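Side-chain contacts in uncharacterized protein PF1083 (Pyrococcus furiosus, PDB 3NRN), which is of unknown function but binds adenosine monophosphate and is probably an oxidoreductase of the flavin-containing amine oxidase family: residues G36-N41 against V377-R382; A53-P58 against G186-V191; G16-R21 against K398-L403. All coordinates share one frame; numbering follows the deposited sequence.

Contact 1 (G36-N41 against V377-R382). With AMP (adenosine monophosphate), chain B.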
ATOM      1  N   GLY A  36       2.029  -1.793 -14.025  1.00 29.20           N
ATOM      2  CA  GLY A  36       1.343  -2.207 -12.813  1.00 25.32           C
ATOM      3  C   GLY A  36       2.219  -2.405 -11.593  1.00 25.11           C
ATOM      4  O   GLY A  36       1.737  -2.329 -10.459  1.00 23.08           O
ATOM      5  N   GLY A  37       3.500  -2.670 -11.827  1.00 25.35           N
ATOM      6  CA  GLY A  37       4.433  -2.875 -10.736  1.00 23.25           C
ATOM      7  C   GLY A  37       3.953  -3.871  -9.697  1.00 25.04           C
ATOM      8  O   GLY A  37       3.612  -5.010 -10.015  1.00 28.19           O
ATOM      9  N   ARG A  38       3.909  -3.434  -8.445  1.00 22.71           N
ATOM     10  CA  ARG A  38       3.481  -4.300  -7.361  1.00 23.13           C
ATOM     11  C   ARG A  38       2.000  -4.180  -7.030  1.00 22.03           C
ATOM     12  O   ARG A  38       1.570  -4.527  -5.930  1.00 28.72           O
ATOM     13  CB  ARG A  38       4.329  -4.030  -6.115  1.00 28.22           C
ATOM     14  CG  ARG A  38       5.825  -4.249  -6.351  1.00 32.44           C
ATOM     15  CD  ARG A  38       6.563  -4.485  -5.047  1.00 48.78           C
ATOM     16  NE  ARG A  38       6.300  -3.430  -4.076  1.00 59.06           N
ATOM     17  CZ  ARG A  38       6.743  -2.185  -4.189  1.00 63.57           C
ATOM     18  NH1 ARG A  38       7.477  -1.841  -5.228  1.00 64.37           N
ATOM     19  NH2 ARG A  38       6.439  -1.282  -3.267  1.00 69.02           N
ATOM     20  N   PHE A  39       1.221  -3.700  -7.989  1.00 21.43           N
ATOM     21  CA  PHE A  39      -0.212  -3.560  -7.791  1.00 21.81           C
ATOM     22  C   PHE A  39      -0.979  -4.075  -9.009  1.00 22.31           C
ATOM     23  O   PHE A  39      -1.786  -3.356  -9.589  1.00 23.83           O
ATOM     24  CB  PHE A  39      -0.576  -2.096  -7.537  1.00 21.87           C
ATOM     25  CG  PHE A  39      -1.965  -1.899  -7.004  1.00 23.42           C
ATOM     26  CD1 PHE A  39      -2.268  -2.229  -5.686  1.00 25.48           C
ATOM     27  CD2 PHE A  39      -2.973  -1.380  -7.815  1.00 23.35           C
ATOM     28  CE1 PHE A  39      -3.550  -2.042  -5.181  1.00 21.19           C
ATOM     29  CE2 PHE A  39      -4.261  -1.193  -7.319  1.00 25.21           C
ATOM     30  CZ  PHE A  39      -4.547  -1.523  -5.998  1.00 17.69           C
ATOM     31  N   THR A  40      -0.714  -5.316  -9.405  1.00 20.30           N
ATOM     32  CA  THR A  40      -1.415  -5.911 -10.539  1.00 23.76           C
ATOM     33  C   THR A  40      -1.609  -7.415 -10.299  1.00 28.64           C
ATOM     34  O   THR A  40      -1.296  -7.917  -9.215  1.00 24.07           O
ATOM     35  CB  THR A  40      -0.657  -5.655 -11.866  1.00 26.67           C
ATOM     36  OG1 THR A  40      -1.501  -6.003 -12.966  1.00 27.86           O
ATOM     37  CG2 THR A  40       0.620  -6.470 -11.939  1.00 23.86           C
ATOM     38  N   ASN A  41      -2.123  -8.137 -11.291  1.00 27.60           N
ATOM     39  CA  ASN A  41      -2.375  -9.566 -11.111  1.00 24.30           C
ATOM     40  C   ASN A  41      -1.262 -10.518 -11.518  1.00 28.08           C
ATOM     41  O   ASN A  41      -0.448 -10.226 -12.398  1.00 25.37           O
ATOM     42  CB  ASN A  41      -3.662  -9.959 -11.833  1.00 27.81           C
ATOM     43  CG  ASN A  41      -4.890  -9.379 -11.173  1.00 31.25           C
ATOM     44  OD1 ASN A  41      -4.791  -8.479 -10.339  1.00 29.83           O
ATOM     45  ND2 ASN A  41      -6.061  -9.883 -11.551  1.00 30.80           N
ATOM     46  N   VAL A 377       6.698   9.640  -6.102  1.00 19.05           N
ATOM     47  CA  VAL A 377       5.397   9.132  -5.660  1.00 16.20           C
ATOM     48  C   VAL A 377       5.532   7.623  -5.565  1.00 23.14           C
ATOM     49  O   VAL A 377       6.481   7.055  -6.119  1.00 20.27           O
ATOM     50  CB  VAL A 377       4.225   9.484  -6.630  1.00 25.43           C
ATOM     51  CG1 VAL A 377       4.085  10.997  -6.747  1.00 17.65           C
ATOM     52  CG2 VAL A 377       4.445   8.840  -8.006  1.00 12.93           C
ATOM     53  N   GLY A 378       4.583   6.980  -4.882  1.00 18.77           N
ATOM     54  CA  GLY A 378       4.638   5.540  -4.703  1.00 15.25           C
ATOM     55  C   GLY A 378       4.980   5.229  -3.250  1.00 31.89           C
ATOM     56  O   GLY A 378       4.874   6.102  -2.386  1.00 25.57           O
ATOM     57  N   ASP A 379       5.381   3.993  -2.971  1.00 33.46           N
ATOM     58  CA  ASP A 379       5.737   3.582  -1.610  1.00 47.15           C
ATOM     59  C   ASP A 379       6.847   4.428  -0.996  1.00 47.92           C
ATOM     60  O   ASP A 379       7.070   4.386   0.211  1.00 46.54           O
ATOM     61  CB  ASP A 379       6.176   2.114  -1.587  1.00 49.03           C
ATOM     62  CG  ASP A 379       5.121   1.201  -1.001  1.00 58.14           C
ATOM     63  OD1 ASP A 379       4.653   1.485   0.120  1.00 66.80           O
ATOM     64  OD2 ASP A 379       4.764   0.200  -1.657  1.00 69.63           O
ATOM     65  N   GLY A 380       7.552   5.180  -1.833  1.00 47.57           N
ATOM     66  CA  GLY A 380       8.625   6.016  -1.335  1.00 41.52           C
ATOM     67  C   GLY A 380       8.104   7.318  -0.765  1.00 41.41           C
ATOM     68  O   GLY A 380       8.870   8.135  -0.254  1.00 37.81           O
ATOM     69  N   TYR A 381       6.795   7.524  -0.860  1.00 35.64           N
ATOM     70  CA  TYR A 381       6.195   8.739  -0.340  1.00 37.79           C
ATOM     71  C   TYR A 381       4.768   8.528   0.153  1.00 34.85           C
ATOM     72  O   TYR A 381       3.804   8.759  -0.575  1.00 31.12           O
ATOM     73  CB  TYR A 381       6.222   9.848  -1.404  1.00 34.28           C
ATOM     74  CG  TYR A 381       5.641  11.174  -0.934  1.00 35.93           C
ATOM     75  CD1 TYR A 381       5.876  11.642   0.363  1.00 42.59           C
ATOM     76  CD2 TYR A 381       4.881  11.975  -1.794  1.00 21.55           C
ATOM     77  CE1 TYR A 381       5.369  12.874   0.793  1.00 44.03           C
ATOM     78  CE2 TYR A 381       4.371  13.205  -1.377  1.00 36.19           C
ATOM     79  CZ  TYR A 381       4.618  13.650  -0.081  1.00 47.36           C
ATOM     80  OH  TYR A 381       4.120  14.866   0.337  1.00 41.55           O
ATOM     81  N   ARG A 382       4.644   8.061   1.391  1.00 33.09           N
ATOM     82  CA  ARG A 382       3.336   7.865   2.000  1.00 38.21           C
ATOM     83  C   ARG A 382       3.288   8.806   3.194  1.00 35.01           C
ATOM     84  O   ARG A 382       3.972   8.591   4.193  1.00 29.19           O
ATOM     85  CB  ARG A 382       3.143   6.411   2.452  1.00 31.36           C
ATOM     86  CG  ARG A 382       2.911   5.450   1.296  1.00 35.25           C
ATOM     87  CD  ARG A 382       2.588   4.035   1.748  1.00 41.08           C
ATOM     88  NE  ARG A 382       3.757   3.346   2.284  1.00 54.59           N
ATOM     89  CZ  ARG A 382       4.197   3.468   3.531  1.00 61.67           C
ATOM     90  NH1 ARG A 382       3.562   4.255   4.392  1.00 62.87           N
ATOM     91  NH2 ARG A 382       5.280   2.808   3.917  1.00 61.58           N
TER
HETATM   92  P   AMP B 422       6.136  -0.067  -7.992  1.00 33.43           P
HETATM   93  O1P AMP B 422       5.948   1.417  -7.749  1.00 37.72           O
HETATM   94  O2P AMP B 422       7.372  -0.548  -7.236  1.00 33.19           O
HETATM   95  O3P AMP B 422       4.906  -0.873  -7.861  1.00 25.91           O
HETATM   96  O5' AMP B 422       6.595  -0.006  -9.523  1.00 28.88           O
HETATM   97  C5' AMP B 422       7.593   0.942  -9.921  1.00 25.24           C
HETATM   98  C4' AMP B 422       7.774   0.636 -11.401  1.00 23.73           C
HETATM   99  O4' AMP B 422       8.990   1.193 -11.910  1.00 22.41           O
HETATM  100  C3' AMP B 422       7.805  -0.845 -11.741  1.00 23.99           C
HETATM  101  O3' AMP B 422       6.773  -1.001 -12.736  1.00 26.30           O
HETATM  102  C2' AMP B 422       9.227  -1.041 -12.308  1.00 25.52           C
HETATM  103  O2' AMP B 422       9.372  -2.043 -13.334  1.00 25.78           O
HETATM  104  C1' AMP B 422       9.487   0.338 -12.887  1.00 22.64           C
HETATM  105  N9  AMP B 422      10.904   0.748 -12.928  1.00 26.61           N
HETATM  106  C8  AMP B 422      11.860   0.535 -11.986  1.00 25.49           C
HETATM  107  N7  AMP B 422      13.015   1.146 -12.360  1.00 24.83           N
HETATM  108  C5  AMP B 422      12.770   1.809 -13.499  1.00 25.92           C
HETATM  109  C6  AMP B 422      13.581   2.638 -14.401  1.00 26.18           C
HETATM  110  N6  AMP B 422      14.887   2.856 -14.087  1.00 25.74           N
HETATM  111  N1  AMP B 422      12.956   3.139 -15.495  1.00 25.33           N
HETATM  112  C2  AMP B 422      11.618   2.916 -15.737  1.00 23.68           C
HETATM  113  N3  AMP B 422      10.821   2.116 -14.984  1.00 21.17           N
HETATM  114  C4  AMP B 422      11.369   1.555 -13.878  1.00 24.54           C
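Arg38 and Asp379 meet at the protein surface beside the bound nucleotide and join two loops whose backbones stay well apart: Arg38 CA and Asp379 CA are 10.0 Å apart. The loops follow strands 25-29 and 374-376 of the parallel Rossmann-type sheet, and Gly36-Gly37-Arg38 fits the glycine doublet found after the second strand in flavin-dependent amine oxidases. Gly36 opens a type II' turn, closed by a hydrogen bond from Phe39 N to Gly36 O of 2.9 Å. Gly37 takes a positive phi in this turn, and because it has no side chain its CA can lie 3.5 Å from AMP O3P. Arg38 binds the phosphate first through its backbone, N donating to AMP O3P over 2.8 Å at a nearly straight 172°. Its side chain bends at chi3 (-53°), and one face of the guanidinium lies over that same O3P. At the guanidinium edge, close to its plane, NH2 of Arg38 forms a salt bridge of 2.8 Å with Asp379 OD2; guanidinium and carboxylate planes are 19° apart, close to parallel. NH1 is modelled too close to the phosphate for that approach to be trusted. Phe39 turns to helices 188-200 and 388-402, while Asn41 is hydrogen-bonded by its amide to Lys189 N and Gly186 O. On the other loop, Asp379 sits in a type I turn closed by Tyr381 N and Gly378 O at 2.8 Å. Both of its carboxylate oxygens are engaged, which limits rotation of the group that faces Arg38: Arg382 NE, with the acceptor almost in its guanidinium plane, donates to OD1 of Asp379 over 3.0 Å, nearly in line with the C-O bond.

Contact 2 (A53-P58 against G186-V191)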
ATOM      1  N   ALA A  53      -0.260  -5.784  -3.168  1.00 28.82           N
ATOM      2  CA  ALA A  53      -1.478  -5.619  -2.382  1.00 30.51           C
ATOM      3  C   ALA A  53      -2.376  -6.843  -2.547  1.00 29.94           C
ATOM      4  O   ALA A  53      -2.421  -7.460  -3.615  1.00 25.30           O
ATOM      5  CB  ALA A  53      -2.219  -4.357  -2.817  1.00 23.50           C
ATOM      6  N   LEU A  54      -3.103  -7.184  -1.491  1.00 25.40           N
ATOM      7  CA  LEU A  54      -3.968  -8.357  -1.527  1.00 26.62           C
ATOM      8  C   LEU A  54      -5.332  -8.105  -2.180  1.00 30.93           C
ATOM      9  O   LEU A  54      -6.364  -8.497  -1.627  1.00 28.62           O
ATOM     10  CB  LEU A  54      -4.160  -8.892  -0.102  1.00 24.82           C
ATOM     11  CG  LEU A  54      -2.907  -9.143   0.740  1.00 24.19           C
ATOM     12  CD1 LEU A  54      -3.314  -9.769   2.055  1.00 27.31           C
ATOM     13  CD2 LEU A  54      -1.939 -10.054   0.001  1.00 29.93           C
ATOM     14  N   HIS A  55      -5.330  -7.457  -3.350  1.00 26.00           N
ATOM     15  CA  HIS A  55      -6.567  -7.161  -4.081  1.00 27.80           C
ATOM     16  C   HIS A  55      -7.523  -6.416  -3.170  1.00 24.86           C
ATOM     17  O   HIS A  55      -8.745  -6.548  -3.278  1.00 26.67           O
ATOM     18  CB  HIS A  55      -7.207  -8.473  -4.542  1.00 31.25           C
ATOM     19  CG  HIS A  55      -6.379  -9.223  -5.537  1.00 33.07           C
ATOM     20  ND1 HIS A  55      -6.322 -10.599  -5.578  1.00 32.32           N
ATOM     21  CD2 HIS A  55      -5.566  -8.783  -6.527  1.00 19.65           C
ATOM     22  CE1 HIS A  55      -5.506 -10.975  -6.546  1.00 20.36           C
ATOM     23  NE2 HIS A  55      -5.035  -9.893  -7.138  1.00 28.01           N
HETATM   24  N   MSE A  56      -6.944  -5.620  -2.278  1.00 25.93           N
HETATM   25  CA  MSE A  56      -7.700  -4.881  -1.279  1.00 24.17           C
HETATM   26  C   MSE A  56      -7.129  -3.475  -1.077  1.00 27.62           C
HETATM   27  O   MSE A  56      -5.944  -3.236  -1.294  1.00 27.47           O
HETATM   28  CB  MSE A  56      -7.638  -5.679   0.034  1.00 25.16           C
HETATM   29  CG  MSE A  56      -8.378  -5.119   1.247  1.00 30.30           C
HETATM   30 SE   MSE A  56      -8.243  -6.264   2.689  1.00 25.47          SE
HETATM   31  CE  MSE A  56      -6.495  -6.356   2.855  1.00 25.21           C
ATOM     32  N   ILE A  57      -7.988  -2.552  -0.669  1.00 22.40           N
ATOM     33  CA  ILE A  57      -7.590  -1.180  -0.404  1.00 22.17           C
ATOM     34  C   ILE A  57      -7.830  -0.996   1.096  1.00 25.11           C
ATOM     35  O   ILE A  57      -8.892  -1.343   1.595  1.00 25.09           O
ATOM     36  CB  ILE A  57      -8.446  -0.202  -1.248  1.00 22.89           C
ATOM     37  CG1 ILE A  57      -8.209  -0.489  -2.736  1.00 15.57           C
ATOM     38  CG2 ILE A  57      -8.109   1.247  -0.903  1.00 22.02           C
ATOM     39  CD1 ILE A  57      -9.083   0.320  -3.689  1.00 27.29           C
ATOM     40  N   PRO A  58      -6.841  -0.457   1.834  1.00 24.61           N
ATOM     41  CA  PRO A  58      -6.962  -0.251   3.283  1.00 24.77           C
ATOM     42  C   PRO A  58      -8.244   0.413   3.795  1.00 24.67           C
ATOM     43  O   PRO A  58      -8.777   0.025   4.837  1.00 21.05           O
ATOM     44  CB  PRO A  58      -5.710   0.558   3.625  1.00 21.24           C
ATOM     45  CG  PRO A  58      -4.717   0.082   2.606  1.00 21.86           C
ATOM     46  CD  PRO A  58      -5.557   0.066   1.343  1.00 19.01           C
ATOM     47  N   GLY A 186     -12.008  -8.059  -9.809  1.00 27.86           N
ATOM     48  CA  GLY A 186     -11.017  -8.140 -10.865  1.00 24.39           C
ATOM     49  C   GLY A 186      -9.601  -8.064 -10.325  1.00 29.54           C
ATOM     50  O   GLY A 186      -8.639  -8.178 -11.080  1.00 28.14           O
ATOM     51  N   GLY A 187      -9.467  -7.874  -9.016  1.00 31.51           N
ATOM     52  CA  GLY A 187      -8.146  -7.791  -8.418  1.00 22.87           C
ATOM     53  C   GLY A 187      -7.482  -6.449  -8.667  1.00 26.43           C
ATOM     54  O   GLY A 187      -8.102  -5.539  -9.219  1.00 29.91           O
ATOM     55  N   CYS A 188      -6.220  -6.324  -8.263  1.00 24.73           N
ATOM     56  CA  CYS A 188      -5.476  -5.081  -8.445  1.00 23.33           C
ATOM     57  C   CYS A 188      -5.415  -4.646  -9.909  1.00 21.05           C
ATOM     58  O   CYS A 188      -5.451  -3.454 -10.209  1.00 27.39           O
ATOM     59  CB  CYS A 188      -4.044  -5.228  -7.914  1.00 13.88           C
ATOM     60  SG  CYS A 188      -3.900  -5.501  -6.130  1.00 30.18           S
ATOM     61  N   LYS A 189      -5.311  -5.609 -10.819  1.00 26.35           N
ATOM     62  CA  LYS A 189      -5.226  -5.292 -12.243  1.00 27.61           C
ATOM     63  C   LYS A 189      -6.389  -4.443 -12.754  1.00 27.68           C
ATOM     64  O   LYS A 189      -6.236  -3.686 -13.723  1.00 27.78           O
ATOM     65  CB  LYS A 189      -5.128  -6.576 -13.071  1.00 26.81           C
ATOM     66  CG  LYS A 189      -4.730  -6.334 -14.536  1.00 24.91           C
ATOM     67  CD  LYS A 189      -4.401  -7.646 -15.258  1.00 34.70           C
ATOM     68  CE  LYS A 189      -3.984  -7.412 -16.711  1.00 27.89           C
ATOM     69  NZ  LYS A 189      -5.048  -6.703 -17.479  1.00 22.81           N
ATOM     70  N   ALA A 190      -7.547  -4.559 -12.108  1.00 18.25           N
ATOM     71  CA  ALA A 190      -8.717  -3.792 -12.531  1.00 30.39           C
ATOM     72  C   ALA A 190      -8.392  -2.304 -12.480  1.00 29.33           C
ATOM     73  O   ALA A 190      -8.761  -1.539 -13.366  1.00 22.25           O
ATOM     74  CB  ALA A 190      -9.907  -4.098 -11.632  1.00 28.42           C
ATOM     75  N   VAL A 191      -7.680  -1.901 -11.440  1.00 23.28           N
ATOM     76  CA  VAL A 191      -7.305  -0.507 -11.289  1.00 21.98           C
ATOM     77  C   VAL A 191      -6.293  -0.097 -12.357  1.00 15.00           C
ATOM     78  O   VAL A 191      -6.400   0.970 -12.970  1.00 20.63           O
ATOM     79  CB  VAL A 191      -6.706  -0.277  -9.897  1.00 19.75           C
ATOM     80  CG1 VAL A 191      -6.090   1.109  -9.807  1.00 19.59           C
ATOM     81  CG2 VAL A 191      -7.797  -0.449  -8.855  1.00 19.88           C
TER
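A buried junction between the loop that leads into strand 56-57 of the small antiparallel sheet and the start of helix 188-200 is formed by Ala53 and His55 against Gly187 and Cys188. It is packing throughout, with no hydrogen bond from one segment to the other. The CD2 corner of the His55 imidazole makes the tightest approach, 3.1 Å from Cys188 N and 3.3 Å from Gly187 CA, both oblique to the ring. CD2 is a carbon, so these are van der Waals contacts. A beta carbon at Gly187 would clash with this corner, and the absence of a side chain is what permits so close a fit. His55 NE2 makes a weak hydrogen bond to Leu49 O. The segment reaches this position through an inverse gamma turn centred on Leu54, after which the His55 backbone pairs with Ile184 of strand 182-184, the strand that leads into Gly186 and the helix. Cys188 SG, placed beside its own backbone N (chi1 -65°), enters the bend from the helix side. Cys188 SG lies 3.5 Å from Ala53 O and 3.9 Å from Ala53 CB. From Cys188 SG to the His55 ring centroid is 4.8 Å, 71° off the ring normal, an oblique sulfur-aromatic approach.

Contact 3 (G16-R21 against K398-L403)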
ATOM      1  N   GLY A  16       0.046  10.068 -13.763  1.00 21.45           N
ATOM      2  CA  GLY A  16      -0.051  10.209 -15.206  1.00 21.56           C
ATOM      3  C   GLY A  16      -1.489  10.380 -15.661  1.00 21.60           C
ATOM      4  O   GLY A  16      -1.793  11.181 -16.548  1.00 25.03           O
ATOM      5  N   ALA A  17      -2.385   9.622 -15.051  1.00 20.44           N
ATOM      6  CA  ALA A  17      -3.787   9.698 -15.398  1.00 17.68           C
ATOM      7  C   ALA A  17      -4.366  11.059 -15.009  1.00 22.62           C
ATOM      8  O   ALA A  17      -5.059  11.694 -15.803  1.00 19.40           O
ATOM      9  CB  ALA A  17      -4.549   8.588 -14.700  1.00 21.09           C
ATOM     10  N   PHE A  18      -4.077  11.514 -13.792  1.00 19.93           N
ATOM     11  CA  PHE A  18      -4.607  12.796 -13.329  1.00 24.00           C
ATOM     12  C   PHE A  18      -4.158  13.945 -14.220  1.00 29.84           C
ATOM     13  O   PHE A  18      -4.963  14.797 -14.613  1.00 22.90           O
ATOM     14  CB  PHE A  18      -4.164  13.089 -11.887  1.00 23.41           C
ATOM     15  CG  PHE A  18      -4.776  14.340 -11.308  1.00 23.89           C
ATOM     16  CD1 PHE A  18      -5.992  14.287 -10.632  1.00 19.75           C
ATOM     17  CD2 PHE A  18      -4.152  15.579 -11.466  1.00 20.49           C
ATOM     18  CE1 PHE A  18      -6.581  15.458 -10.118  1.00 24.03           C
ATOM     19  CE2 PHE A  18      -4.729  16.756 -10.958  1.00 23.01           C
ATOM     20  CZ  PHE A  18      -5.949  16.692 -10.283  1.00 18.10           C
ATOM     21  N   LEU A  19      -2.868  13.961 -14.535  1.00 22.43           N
ATOM     22  CA  LEU A  19      -2.295  15.014 -15.357  1.00 19.49           C
ATOM     23  C   LEU A  19      -2.736  14.943 -16.818  1.00 25.79           C
ATOM     24  O   LEU A  19      -2.940  15.977 -17.455  1.00 24.84           O
ATOM     25  CB  LEU A  19      -0.768  14.975 -15.252  1.00 24.52           C
ATOM     26  CG  LEU A  19      -0.220  15.303 -13.856  1.00 29.89           C
ATOM     27  CD1 LEU A  19       1.284  15.076 -13.815  1.00 28.38           C
ATOM     28  CD2 LEU A  19      -0.550  16.756 -13.498  1.00 31.72           C
ATOM     29  N   ALA A  20      -2.890  13.734 -17.350  1.00 24.71           N
ATOM     30  CA  ALA A  20      -3.325  13.582 -18.739  1.00 23.78           C
ATOM     31  C   ALA A  20      -4.751  14.108 -18.851  1.00 31.17           C
ATOM     32  O   ALA A  20      -5.106  14.787 -19.817  1.00 30.07           O
ATOM     33  CB  ALA A  20      -3.274  12.127 -19.150  1.00 17.32           C
ATOM     34  N   ARG A  21      -5.565  13.794 -17.852  1.00 31.08           N
ATOM     35  CA  ARG A  21      -6.949  14.252 -17.827  1.00 34.32           C
ATOM     36  C   ARG A  21      -6.986  15.775 -17.846  1.00 36.85           C
ATOM     37  O   ARG A  21      -7.846  16.369 -18.495  1.00 41.17           O
ATOM     38  CB  ARG A  21      -7.666  13.751 -16.571  1.00 30.54           C
ATOM     39  CG  ARG A  21      -8.745  12.705 -16.822  1.00 41.30           C
ATOM     40  CD  ARG A  21      -9.933  12.947 -15.896  1.00 42.37           C
ATOM     41  NE  ARG A  21      -9.497  13.309 -14.543  1.00 58.12           N
ATOM     42  CZ  ARG A  21      -9.867  14.415 -13.898  1.00 54.25           C
ATOM     43  NH1 ARG A  21     -10.691  15.286 -14.470  1.00 57.42           N
ATOM     44  NH2 ARG A  21      -9.404  14.658 -12.677  1.00 56.05           N
ATOM     45  N   LYS A 398      -0.595  15.033  -2.597  1.00 20.24           N
ATOM     46  CA  LYS A 398       0.333  16.038  -2.079  1.00 25.13           C
ATOM     47  C   LYS A 398       1.292  16.525  -3.156  1.00 23.40           C
ATOM     48  O   LYS A 398       1.593  17.714  -3.236  1.00 29.90           O
ATOM     49  CB  LYS A 398       1.133  15.470  -0.899  1.00 24.83           C
ATOM     50  CG  LYS A 398       0.281  14.891   0.212  1.00 36.17           C
ATOM     51  CD  LYS A 398      -0.417  15.966   1.021  1.00 51.10           C
ATOM     52  CE  LYS A 398       0.564  16.729   1.903  1.00 34.44           C
ATOM     53  NZ  LYS A 398      -0.134  17.728   2.758  1.00 59.74           N
ATOM     54  N   ALA A 399       1.788  15.605  -3.977  1.00 22.77           N
ATOM     55  CA  ALA A 399       2.703  15.986  -5.045  1.00 25.39           C
ATOM     56  C   ALA A 399       1.966  16.936  -5.982  1.00 27.71           C
ATOM     57  O   ALA A 399       2.487  17.989  -6.347  1.00 20.50           O
ATOM     58  CB  ALA A 399       3.181  14.752  -5.811  1.00 25.38           C
ATOM     59  N   LEU A 400       0.745  16.564  -6.362  1.00 25.47           N
ATOM     60  CA  LEU A 400      -0.055  17.397  -7.254  1.00 27.05           C
ATOM     61  C   LEU A 400      -0.290  18.794  -6.665  1.00 31.90           C
ATOM     62  O   LEU A 400      -0.249  19.791  -7.388  1.00 26.88           O
ATOM     63  CB  LEU A 400      -1.394  16.716  -7.556  1.00 17.45           C
ATOM     64  CG  LEU A 400      -1.324  15.351  -8.249  1.00 20.50           C
ATOM     65  CD1 LEU A 400      -2.737  14.786  -8.430  1.00 16.53           C
ATOM     66  CD2 LEU A 400      -0.630  15.497  -9.605  1.00 28.94           C
ATOM     67  N   GLU A 401      -0.535  18.872  -5.359  1.00 26.50           N
ATOM     68  CA  GLU A 401      -0.746  20.170  -4.723  1.00 30.10           C
ATOM     69  C   GLU A 401       0.566  20.957  -4.712  1.00 32.16           C
ATOM     70  O   GLU A 401       0.578  22.164  -4.961  1.00 22.92           O
ATOM     71  CB  GLU A 401      -1.242  20.012  -3.282  1.00 29.96           C
ATOM     72  CG  GLU A 401      -2.598  19.332  -3.142  1.00 33.62           C
ATOM     73  CD  GLU A 401      -3.401  19.873  -1.973  1.00 35.53           C
ATOM     74  OE1 GLU A 401      -2.802  20.112  -0.900  1.00 36.99           O
ATOM     75  OE2 GLU A 401      -4.631  20.056  -2.127  1.00 30.14           O
ATOM     76  N   LYS A 402       1.670  20.273  -4.415  1.00 31.02           N
ATOM     77  CA  LYS A 402       2.972  20.931  -4.388  1.00 30.19           C
ATOM     78  C   LYS A 402       3.276  21.526  -5.759  1.00 31.72           C
ATOM     79  O   LYS A 402       3.956  22.543  -5.870  1.00 31.09           O
ATOM     80  CB  LYS A 402       4.081  19.950  -4.009  1.00 28.90           C
ATOM     81  CG  LYS A 402       5.437  20.619  -3.870  1.00 39.15           C
ATOM     82  CD  LYS A 402       6.568  19.613  -3.717  1.00 50.13           C
ATOM     83  CE  LYS A 402       7.918  20.313  -3.709  1.00 46.39           C
ATOM     84  NZ  LYS A 402       9.043  19.338  -3.689  1.00 60.77           N
ATOM     85  N   LEU A 403       2.771  20.885  -6.805  1.00 29.65           N
ATOM     86  CA  LEU A 403       2.993  21.376  -8.162  1.00 26.25           C
ATOM     87  C   LEU A 403       1.960  22.426  -8.504  1.00 26.77           C
ATOM     88  O   LEU A 403       1.995  23.008  -9.585  1.00 28.64           O
ATOM     89  CB  LEU A 403       2.887  20.230  -9.174  1.00 27.60           C
ATOM     90  CG  LEU A 403       3.974  19.161  -9.085  1.00 28.67           C
ATOM     91  CD1 LEU A 403       3.649  18.015 -10.030  1.00 33.21           C
ATOM     92  CD2 LEU A 403       5.327  19.784  -9.416  1.00 31.82           C
TER
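The bond from Lys402 N to Lys398 O, 2.8 Å long, is a regular helical link across the turn that carries Leu400, the residue meeting both Phe18 and Leu19. Two helices of the Rossmann-type domain pack here: helix 10-21, which connects the parallel strands 2-6 and 25-29, and helix 388-402, which follows strand 374-376 of the same sheet. Their nearest CA atoms, those of Leu19 and Leu400, are 8.7 Å apart, and the contact between the segments is made by side chains. Phe18 CG stands anti to the backbone N (chi1 -175°), and this torsion swings the ring toward the opposing helix with one face presented to Leu400. The CD1 methyl of Leu400 rests over that face as a CH-pi contact, 3.6 Å from the Phe18 ring centroid and 19° off the ring normal. It is displaced toward the CG-CD2 side of the ring, as the 3.4 Å from Leu400 CD1 to Phe18 CD2 attests. With an alanine in place of Phe18 the flat seat beneath Leu400 CD1 would be gone, which would probably open a gap between the helices and leave the Leu400 side chain freer to turn. Ile71 and Leu72 of helix 64-72 also touch the Phe18 side chain, while Leu400 is in contact with Phe408, so the pair lies within a larger apolar cluster. The second branch of Leu400 serves both partners: its CD2 is 4.0 Å from Phe18 CD2. Leu19 runs past Leu400 in the opposite direction, and there the two leucines meet through CD2 of Leu19 and CD2 of Leu400, 4.1 Å apart.

From the N terminus the chain passes 16-21, 36-41 and 53-58, then meets their partners in reverse order, 186-191, 377-382 and 398-403. The three loops are therefore strictly nested and none cross: contact 2 lies inside contact 1, and contact 1 inside contact 3. Contact 2 joins the loop before strand 56-57 to the start of helix 188-200, contact 1 brings two loops together beside the bound nucleotide, and contact 3 pairs the first and last helices. Contact 1 touches both others: Phe39 O lies 3.4 Å from Cys188 CB of contact 2, and Val377 CG1 4.0 Å from Ala399 CB of contact 3. Contacts 2 and 3 do not touch, their nearest atoms being about 8 Å apart.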